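Local coordinates for Lactamase_B domain-containing protein (Bacillus lehensis G1, PDB 7EV5) that is a dizinc metallo-hydrolase of the metallo-beta-lactamase fold, resembles B3 beta-lactamases and glyoxalase II, and apparently has dual activity, at residues 23-27 with 118-123; 63-67 with 101-105; 77-83 with 132-136. All blocks are in the same frame, centred on the assembly; numbering follows the deposited sequence.

Contact 1: 23-27 with 118-123; sequences EAVIF and IGTFTF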
loop_
_atom_site.group_PDB
_atom_site.type_symbol
_atom_site.label_atom_id
_atom_site.label_comp_id
_atom_site.label_asym_id
_atom_site.label_seq_id
_atom_site.Cartn_x
_atom_site.Cartn_y
_atom_site.Cartn_z
ATOM N N GLU A 23 12.200 -2.922 -15.058
ATOM C CA GLU A 23 11.996 -3.602 -13.791
ATOM C C GLU A 23 10.924 -2.866 -13.007
ATOM O O GLU A 23 10.682 -1.675 -13.218
ATOM C CB GLU A 23 13.288 -3.614 -12.987
ATOM C CG GLU A 23 14.419 -4.340 -13.684
ATOM C CD GLU A 23 15.761 -4.060 -13.039
ATOM O OE1 GLU A 23 16.027 -2.893 -12.674
ATOM O OE2 GLU A 23 16.549 -5.017 -12.888
ATOM N N ALA A 24 10.275 -3.583 -12.091
ATOM C CA ALA A 24 9.101 -3.002 -11.462
ATOM C C ALA A 24 8.941 -3.458 -10.018
ATOM O O ALA A 24 9.374 -4.547 -9.631
ATOM C CB ALA A 24 7.835 -3.361 -12.238
ATOM N N VAL A 25 8.262 -2.613 -9.246
ATOM C CA VAL A 25 7.840 -2.898 -7.877
ATOM C C VAL A 25 6.322 -2.764 -7.836
ATOM O O VAL A 25 5.771 -1.782 -8.347
ATOM C CB VAL A 25 8.511 -1.932 -6.876
ATOM C CG1 VAL A 25 8.109 -2.252 -5.437
ATOM C CG2 VAL A 25 10.023 -2.012 -7.007
ATOM N N ILE A 26 5.653 -3.754 -7.245
ATOM C CA ILE A 26 4.195 -3.812 -7.185
ATOM C C ILE A 26 3.764 -3.483 -5.764
ATOM O O ILE A 26 4.295 -4.066 -4.814
ATOM C CB ILE A 26 3.684 -5.208 -7.579
ATOM C CG1 ILE A 26 4.113 -5.574 -9.009
ATOM C CG2 ILE A 26 2.170 -5.266 -7.414
ATOM C CD1 ILE A 26 3.822 -7.030 -9.387
ATOM N N PHE A 27 2.801 -2.568 -5.616
ATOM C CA PHE A 27 2.209 -2.244 -4.320
ATOM C C PHE A 27 0.756 -2.678 -4.304
ATOM O O PHE A 27 0.015 -2.396 -5.249
ATOM C CB PHE A 27 2.251 -0.736 -4.063
ATOM C CG PHE A 27 3.633 -0.184 -3.982
ATOM C CD1 PHE A 27 4.275 -0.050 -2.766
ATOM C CD2 PHE A 27 4.310 0.175 -5.133
ATOM C CE1 PHE A 27 5.561 0.451 -2.702
ATOM C CE2 PHE A 27 5.601 0.665 -5.076
ATOM C CZ PHE A 27 6.221 0.810 -3.859
ATOM N N ILE A 118 15.003 -2.407 -3.100
ATOM C CA ILE A 118 14.515 -3.484 -3.952
ATOM C C ILE A 118 15.199 -3.297 -5.299
ATOM O O ILE A 118 14.827 -2.401 -6.067
ATOM C CB ILE A 118 12.983 -3.446 -4.111
ATOM C CG1 ILE A 118 12.261 -3.519 -2.749
ATOM C CG2 ILE A 118 12.512 -4.571 -5.050
ATOM C CD1 ILE A 118 12.431 -4.832 -2.013
ATOM N N GLY A 119 16.188 -4.130 -5.593
ATOM C CA GLY A 119 16.963 -3.906 -6.807
ATOM C C GLY A 119 17.651 -2.555 -6.717
ATOM O O GLY A 119 18.374 -2.274 -5.756
ATOM N N THR A 120 17.422 -1.686 -7.701
ATOM C CA THR A 120 17.941 -0.324 -7.632
ATOM C C THR A 120 16.911 0.694 -7.149
ATOM O O THR A 120 17.184 1.898 -7.177
ATOM C CB THR A 120 18.551 0.116 -8.967
ATOM O OG1 THR A 120 17.609 -0.089 -10.023
ATOM C CG2 THR A 120 19.836 -0.653 -9.260
ATOM N N PHE A 121 15.738 0.249 -6.700
ATOM C CA PHE A 121 14.753 1.149 -6.109
ATOM C C PHE A 121 15.024 1.256 -4.616
ATOM O O PHE A 121 14.986 0.245 -3.905
ATOM C CB PHE A 121 13.335 0.608 -6.291
ATOM C CG PHE A 121 12.935 0.363 -7.718
ATOM C CD1 PHE A 121 12.328 1.361 -8.469
ATOM C CD2 PHE A 121 13.133 -0.873 -8.298
ATOM C CE1 PHE A 121 11.935 1.123 -9.775
ATOM C CE2 PHE A 121 12.747 -1.116 -9.614
ATOM C CZ PHE A 121 12.144 -0.111 -10.350
ATOM N N THR A 122 15.266 2.466 -4.129
ATOM C CA THR A 122 15.410 2.667 -2.695
ATOM C C THR A 122 14.227 3.454 -2.155
ATOM O O THR A 122 13.767 4.421 -2.775
ATOM C CB THR A 122 16.737 3.337 -2.331
ATOM O OG1 THR A 122 17.810 2.515 -2.796
ATOM C CG2 THR A 122 16.867 3.485 -0.812
ATOM N N PHE A 123 13.732 3.010 -1.003
ATOM C CA PHE A 123 12.597 3.623 -0.342
ATOM C C PHE A 123 12.971 3.978 1.082
ATOM O O PHE A 123 13.749 3.265 1.728
ATOM C CB PHE A 123 11.433 2.629 -0.255
ATOM C CG PHE A 123 10.998 2.095 -1.582
ATOM C CD1 PHE A 123 10.135 2.822 -2.388
ATOM C CD2 PHE A 123 11.441 0.865 -2.019
ATOM C CE1 PHE A 123 9.732 2.324 -3.623
ATOM C CE2 PHE A 123 11.043 0.358 -3.242
ATOM C CZ PHE A 123 10.186 1.083 -4.043
HETATM O O HOH W 1 16.166 -2.791 -9.805
HETATM O O HOH W 2 18.313 -1.325 -12.337
#

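Contact 2: 63-67 with 101-105; sequences VDAVR and TTAKP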
loop_
_atom_site.group_PDB
_atom_site.type_symbol
_atom_site.label_atom_id
_atom_site.label_comp_id
_atom_site.label_asym_id
_atom_site.label_seq_id
_atom_site.Cartn_x
_atom_site.Cartn_y
_atom_site.Cartn_z
ATOM N N VAL A 63 -2.473 -11.160 -4.346
ATOM C CA VAL A 63 -1.101 -11.476 -3.939
ATOM C C VAL A 63 -0.697 -12.883 -4.382
ATOM O O VAL A 63 0.375 -13.071 -4.963
ATOM C CB VAL A 63 -0.925 -11.259 -2.424
ATOM C CG1 VAL A 63 0.362 -11.898 -1.929
ATOM C CG2 VAL A 63 -0.913 -9.775 -2.104
ATOM N N ASP A 64 -1.542 -13.885 -4.113
ATOM C CA ASP A 64 -1.217 -15.270 -4.468
ATOM C C ASP A 64 -0.856 -15.381 -5.946
ATOM O O ASP A 64 0.205 -15.905 -6.312
ATOM C CB ASP A 64 -2.435 -16.164 -4.202
ATOM C CG ASP A 64 -2.562 -16.617 -2.749
ATOM O OD1 ASP A 64 -1.544 -16.696 -2.025
ATOM O OD2 ASP A 64 -3.709 -16.916 -2.336
ATOM N N ALA A 65 -1.740 -14.893 -6.812
ATOM C CA ALA A 65 -1.539 -15.064 -8.247
ATOM C C ALA A 65 -0.309 -14.307 -8.724
ATOM O O ALA A 65 0.478 -14.827 -9.519
ATOM C CB ALA A 65 -2.785 -14.616 -9.007
ATOM N N VAL A 66 -0.116 -13.081 -8.246
ATOM C CA VAL A 66 1.046 -12.306 -8.660
ATOM C C VAL A 66 2.330 -12.948 -8.136
ATOM O O VAL A 66 3.309 -13.116 -8.876
ATOM C CB VAL A 66 0.894 -10.838 -8.216
ATOM C CG1 VAL A 66 2.153 -10.072 -8.507
ATOM C CG2 VAL A 66 -0.282 -10.188 -8.936
ATOM N N ARG A 67 2.340 -13.325 -6.854
ATOM C CA ARG A 67 3.510 -13.975 -6.269
ATOM C C ARG A 67 3.849 -15.268 -7.005
ATOM O O ARG A 67 5.016 -15.531 -7.320
ATOM C CB ARG A 67 3.239 -14.240 -4.786
ATOM C CG ARG A 67 4.353 -14.901 -4.012
ATOM C CD ARG A 67 3.780 -15.547 -2.748
ATOM N NE ARG A 67 2.916 -16.679 -3.077
ATOM C CZ ARG A 67 1.661 -16.822 -2.662
ATOM N NH1 ARG A 67 1.096 -15.911 -1.881
ATOM N NH2 ARG A 67 0.963 -17.888 -3.029
ATOM N N THR A 101 -7.980 -14.547 1.358
ATOM C CA THR A 101 -6.749 -14.927 2.035
ATOM C C THR A 101 -5.657 -15.183 1.008
ATOM O O THR A 101 -5.926 -15.419 -0.176
ATOM C CB THR A 101 -6.914 -16.246 2.798
ATOM O OG1 THR A 101 -7.368 -17.252 1.888
ATOM C CG2 THR A 101 -7.890 -16.120 3.969
ATOM N N THR A 102 -4.415 -15.153 1.482
ATOM C CA THR A 102 -3.320 -15.790 0.767
ATOM C C THR A 102 -3.166 -17.221 1.265
ATOM O O THR A 102 -3.741 -17.622 2.281
ATOM C CB THR A 102 -2.003 -15.032 0.962
ATOM O OG1 THR A 102 -1.591 -15.150 2.329
ATOM C CG2 THR A 102 -2.151 -13.563 0.584
ATOM N N ALA A 103 -2.379 -18.000 0.524
ATOM C CA ALA A 103 -2.104 -19.383 0.887
ATOM C C ALA A 103 -0.766 -19.550 1.596
ATOM O O ALA A 103 -0.470 -20.645 2.090
ATOM C CB ALA A 103 -2.146 -20.276 -0.356
ATOM N N LYS A 104 0.035 -18.491 1.669
ATOM C CA LYS A 104 1.365 -18.499 2.251
ATOM C C LYS A 104 1.562 -17.183 2.987
ATOM O O LYS A 104 1.028 -16.153 2.559
ATOM C CB LYS A 104 2.434 -18.584 1.148
ATOM C CG LYS A 104 2.461 -19.895 0.374
ATOM C CD LYS A 104 3.511 -19.844 -0.728
ATOM C CE LYS A 104 3.569 -21.146 -1.513
ATOM N NZ LYS A 104 4.640 -21.136 -2.550
ATOM N N PRO A 105 2.313 -17.188 4.087
ATOM C CA PRO A 105 2.643 -15.929 4.770
ATOM C C PRO A 105 3.605 -15.092 3.938
ATOM O O PRO A 105 4.177 -15.542 2.940
ATOM C CB PRO A 105 3.299 -16.382 6.078
ATOM C CG PRO A 105 3.846 -17.755 5.783
ATOM C CD PRO A 105 2.898 -18.364 4.766
HETATM O O HOH W 3 -5.596 -18.434 -0.517
HETATM O O HOH W 4 4.648 -18.585 -4.355
#

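Contact 3: 77-83 with 132-136; sequences HTKERHW and SPGSV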
loop_
_atom_site.group_PDB
_atom_site.type_symbol
_atom_site.label_atom_id
_atom_site.label_comp_id
_atom_site.label_asym_id
_atom_site.label_seq_id
_atom_site.Cartn_x
_atom_site.Cartn_y
_atom_site.Cartn_z
ATOM N N HIS A 77 4.425 -5.623 7.168
ATOM C CA HIS A 77 4.808 -5.361 8.550
ATOM C C HIS A 77 4.419 -6.522 9.462
ATOM O O HIS A 77 3.322 -7.084 9.357
ATOM C CB HIS A 77 4.166 -4.071 9.060
ATOM C CG HIS A 77 4.820 -3.545 10.298
ATOM N ND1 HIS A 77 4.556 -4.050 11.556
ATOM C CD2 HIS A 77 5.781 -2.607 10.463
ATOM C CE1 HIS A 77 5.303 -3.416 12.446
ATOM N NE2 HIS A 77 6.062 -2.544 11.807
ATOM N N THR A 78 5.332 -6.860 10.379
ATOM C CA THR A 78 5.133 -7.998 11.277
ATOM C C THR A 78 3.851 -7.886 12.098
ATOM O O THR A 78 3.264 -8.912 12.470
ATOM C CB THR A 78 6.365 -8.168 12.179
ATOM O OG1 THR A 78 6.339 -9.472 12.775
ATOM C CG2 THR A 78 6.421 -7.109 13.276
ATOM N N LYS A 79 3.383 -6.668 12.384
ATOM C CA LYS A 79 2.184 -6.556 13.203
ATOM C C LYS A 79 0.951 -7.121 12.510
ATOM O O LYS A 79 -0.033 -7.432 13.191
ATOM C CB LYS A 79 1.956 -5.114 13.637
ATOM C CG LYS A 79 2.862 -4.673 14.774
ATOM C CD LYS A 79 2.866 -3.156 14.901
ATOM C CE LYS A 79 3.845 -2.676 15.962
ATOM N NZ LYS A 79 3.678 -3.439 17.233
ATOM N N GLU A 80 0.982 -7.272 11.184
ATOM C CA GLU A 80 -0.130 -7.852 10.438
ATOM C C GLU A 80 0.223 -9.189 9.793
ATOM O O GLU A 80 -0.484 -9.642 8.892
ATOM C CB GLU A 80 -0.664 -6.852 9.405
ATOM C CG GLU A 80 -1.375 -5.677 10.071
ATOM C CD GLU A 80 -1.773 -4.586 9.096
ATOM O OE1 GLU A 80 -1.848 -4.850 7.885
ATOM O OE2 GLU A 80 -2.010 -3.454 9.551
ATOM N N ARG A 81 1.283 -9.850 10.267
ATOM C CA ARG A 81 1.747 -11.077 9.621
ATOM C C ARG A 81 0.690 -12.175 9.604
ATOM O O ARG A 81 0.656 -12.977 8.665
ATOM C CB ARG A 81 3.037 -11.570 10.289
ATOM C CG ARG A 81 2.895 -12.073 11.731
ATOM C CD ARG A 81 4.250 -12.613 12.248
ATOM N NE ARG A 81 4.245 -12.901 13.680
ATOM C CZ ARG A 81 4.012 -14.094 14.215
ATOM N NH1 ARG A 81 3.739 -15.140 13.440
ATOM N NH2 ARG A 81 4.040 -14.232 15.535
ATOM N N HIS A 82 -0.180 -12.228 10.618
ATOM C CA HIS A 82 -1.243 -13.224 10.642
ATOM C C HIS A 82 -2.426 -12.854 9.762
ATOM O O HIS A 82 -3.299 -13.702 9.542
ATOM C CB HIS A 82 -1.776 -13.402 12.067
ATOM C CG HIS A 82 -0.756 -13.898 13.044
ATOM N ND1 HIS A 82 -0.096 -15.098 12.885
ATOM C CD2 HIS A 82 -0.282 -13.354 14.188
ATOM C CE1 HIS A 82 0.740 -15.270 13.893
ATOM N NE2 HIS A 82 0.645 -14.229 14.698
ATOM N N TRP A 83 -2.489 -11.620 9.267
ATOM C CA TRP A 83 -3.695 -11.167 8.582
ATOM C C TRP A 83 -3.835 -11.741 7.181
ATOM O O TRP A 83 -4.958 -11.860 6.681
ATOM C CB TRP A 83 -3.698 -9.643 8.478
ATOM C CG TRP A 83 -3.968 -8.942 9.770
ATOM C CD1 TRP A 83 -3.750 -9.414 11.032
ATOM C CD2 TRP A 83 -4.496 -7.629 9.916
ATOM N NE1 TRP A 83 -4.117 -8.467 11.964
ATOM C CE2 TRP A 83 -4.591 -7.363 11.302
ATOM C CE3 TRP A 83 -4.912 -6.658 9.011
ATOM C CZ2 TRP A 83 -5.079 -6.148 11.799
ATOM C CZ3 TRP A 83 -5.400 -5.453 9.507
ATOM C CH2 TRP A 83 -5.476 -5.214 10.893
ATOM N N SER A 132 -4.564 0.821 10.403
ATOM C CA SER A 132 -4.287 -0.564 10.759
ATOM C C SER A 132 -2.931 -0.592 11.448
ATOM O O SER A 132 -2.105 0.305 11.221
ATOM C CB SER A 132 -4.312 -1.497 9.531
ATOM O OG SER A 132 -3.183 -1.311 8.693
ATOM N N PRO A 133 -2.672 -1.584 12.307
ATOM C CA PRO A 133 -1.474 -1.527 13.159
ATOM C C PRO A 133 -0.177 -1.767 12.413
ATOM O O PRO A 133 0.881 -1.345 12.899
ATOM C CB PRO A 133 -1.724 -2.630 14.201
ATOM C CG PRO A 133 -2.690 -3.567 13.532
ATOM C CD PRO A 133 -3.566 -2.692 12.687
ATOM N N GLY A 134 -0.222 -2.437 11.269
ATOM C CA GLY A 134 0.975 -2.687 10.493
ATOM C C GLY A 134 1.042 -1.847 9.234
ATOM O O GLY A 134 1.777 -2.168 8.302
ATOM N N SER A 135 0.287 -0.752 9.202
ATOM C CA SER A 135 0.333 0.147 8.058
ATOM C C SER A 135 1.709 0.791 7.958
ATOM O O SER A 135 2.213 1.381 8.924
ATOM C CB SER A 135 -0.696 1.254 8.241
ATOM O OG SER A 135 -1.981 0.887 7.777
ATOM N N VAL A 136 2.282 0.718 6.761
ATOM C CA VAL A 136 3.540 1.380 6.469
ATOM C C VAL A 136 3.383 2.187 5.194
ATOM O O VAL A 136 2.501 1.944 4.365
ATOM C CB VAL A 136 4.753 0.431 6.358
ATOM C CG1 VAL A 136 4.958 -0.348 7.655
ATOM C CG2 VAL A 136 4.592 -0.498 5.180
HETATM O O HOH W 5 2.891 -3.484 5.895
#

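Contact 1: 23-27 with 118-123
The ring of F121 carries a methyl of V25 on one face: CG2 sits 23° off the ring normal, 3.9 Å from the centroid, a CH-pi contact displaced toward CD2. At the edge of the same ring, near its plane, lies the carbonyl oxygen of E23, 3.6 Å from F121 CZ. Farther along, F27 turns its edge to the face of F123 in an offset edge-to-face pair, the planes at 85° and F27 CZ 3.8 Å from F123 CE1. V25 serves both F121 and F123. With CG1 anti to the backbone N (chi1 -178°) and CG2 anti to the carbonyl carbon, one branch reaches F123 CZ while the other meets F121 and I118 CG2. At the solvent end the side chains of E23 and T120 cross at about a right angle and meet through water: one molecule donates to E23 OE1 and accepts from T120 N, and a second joins OE1 to T120 OG1. N19 ND2 also bonds to OE1. The two strands belong to the two facing sheets of the alpha-beta/beta-alpha sandwich. No direct hydrogen bond joins the segments, so the sheets are held here by apolar and aromatic packing, with bridging waters at the exposed end.

Contact 2: 63-67 with 101-105
The first turn of helix 63-70 lies against an irregular loop, and the backbones come nearest at D64 and T102, whose CA atoms are 5.7 Å apart. D64 carries the polar part of the contact. Its OD1 takes the backbone N-H of A103 on the syn lone pair, 3.0 Å from A103 N and nearly straight at 167°. In the conformer described here, R67 reaches the same oxygen from one turn on: NH1 comes to the anti lone pair at 2.8 Å from D64 OD1, while NH2 meets OD1 from above the carboxylate plane. Three N-H donors then grip one oxygen, which would probably favour the charged carboxylate. OD2 accepts from a water that also lies near T101 OG1.

R67 reaches back because CG is anti to the backbone N (chi1 -179°) and the chain bends at chi3, 68°. One face of its guanidinium takes CD of the extended K104, 4.0 Å from R67 NH2; D64 O lies over the opposite face. A water accepts from R67 NE and K104 NZ, linking two like charges. Toward the interior, T102 CG2 packs on V63 CG1 at 3.9 Å, and V63 touches V74. At the centre is an i to i+3 Asp-Arg salt bridge on a helix, its carboxylate doubling as acceptor for a loop amide; the contact fastens the loop before strand 108-110 to an outer helix of the sandwich.

Contact 3: 77-83 with 132-136
E80 reaches from the loop after strand 74-77 into the type I beta turn S132-S135, beside the dizinc site of the metallo-beta-lactamase fold. The hydrogen bonds converge on one carboxylate oxygen. S132 OG donates to the syn lone pair of E80 OE2 at 2.6 Å, and G134 N donates to OE2 from above the carboxylate plane, 2.7 Å away. The other oxygen, OE1, accepts from A55 N, so the buried carboxylate also holds the backbone between the zinc ligands H54 and H56. S132 touches H54 as well, which makes E80 and S132 a second shell to the metal site.

Packing flanks these bonds. The indole of W83 meets the proline ring, with CH2 3.6 Å from P133 CD, and the CG of E80 lies over the centre of one indole face. K79 CD rests 3.4 Å from P133 O. At the other end the H77 ring stacks on H127, and in one of the two conformers of V136 its CG1 touches H77 CD2. G134 has no side chain, so E80 CG and H77 CB can lie close against its CA.

One bond inside 77-83 helps to orient the imidazole, whose NE2 has a weak bond to T111 O. With chi1 at -163° the ring swings out from the chain, and chi2 (-80°) turns ND1 to the K79 amide, 3.0 Å from K79 N and almost straight at 170°.

How the contacts relate
From the N terminus, strand 23-27 comes first; its partner arrives only at 118-123, and contact 1 therefore closes a long loop joining the two sheets of the sandwich. Within that loop, helix 63-70 meets 101-105, so contact 2 is wholly enclosed by contact 1. The 77-83 segment leaves strand 74-77 inside both loops but pairs with 132-136 beyond them; contact 3 consequently crosses the other two and ties the end of one sheet to the turn leading into strand 136-140. Contacts 1 and 2 touch through I26 CD1 and V66 CG1, 3.6 Å apart, where sheet meets outer helix. Contact 3 touches neither and lies by the zinc ions.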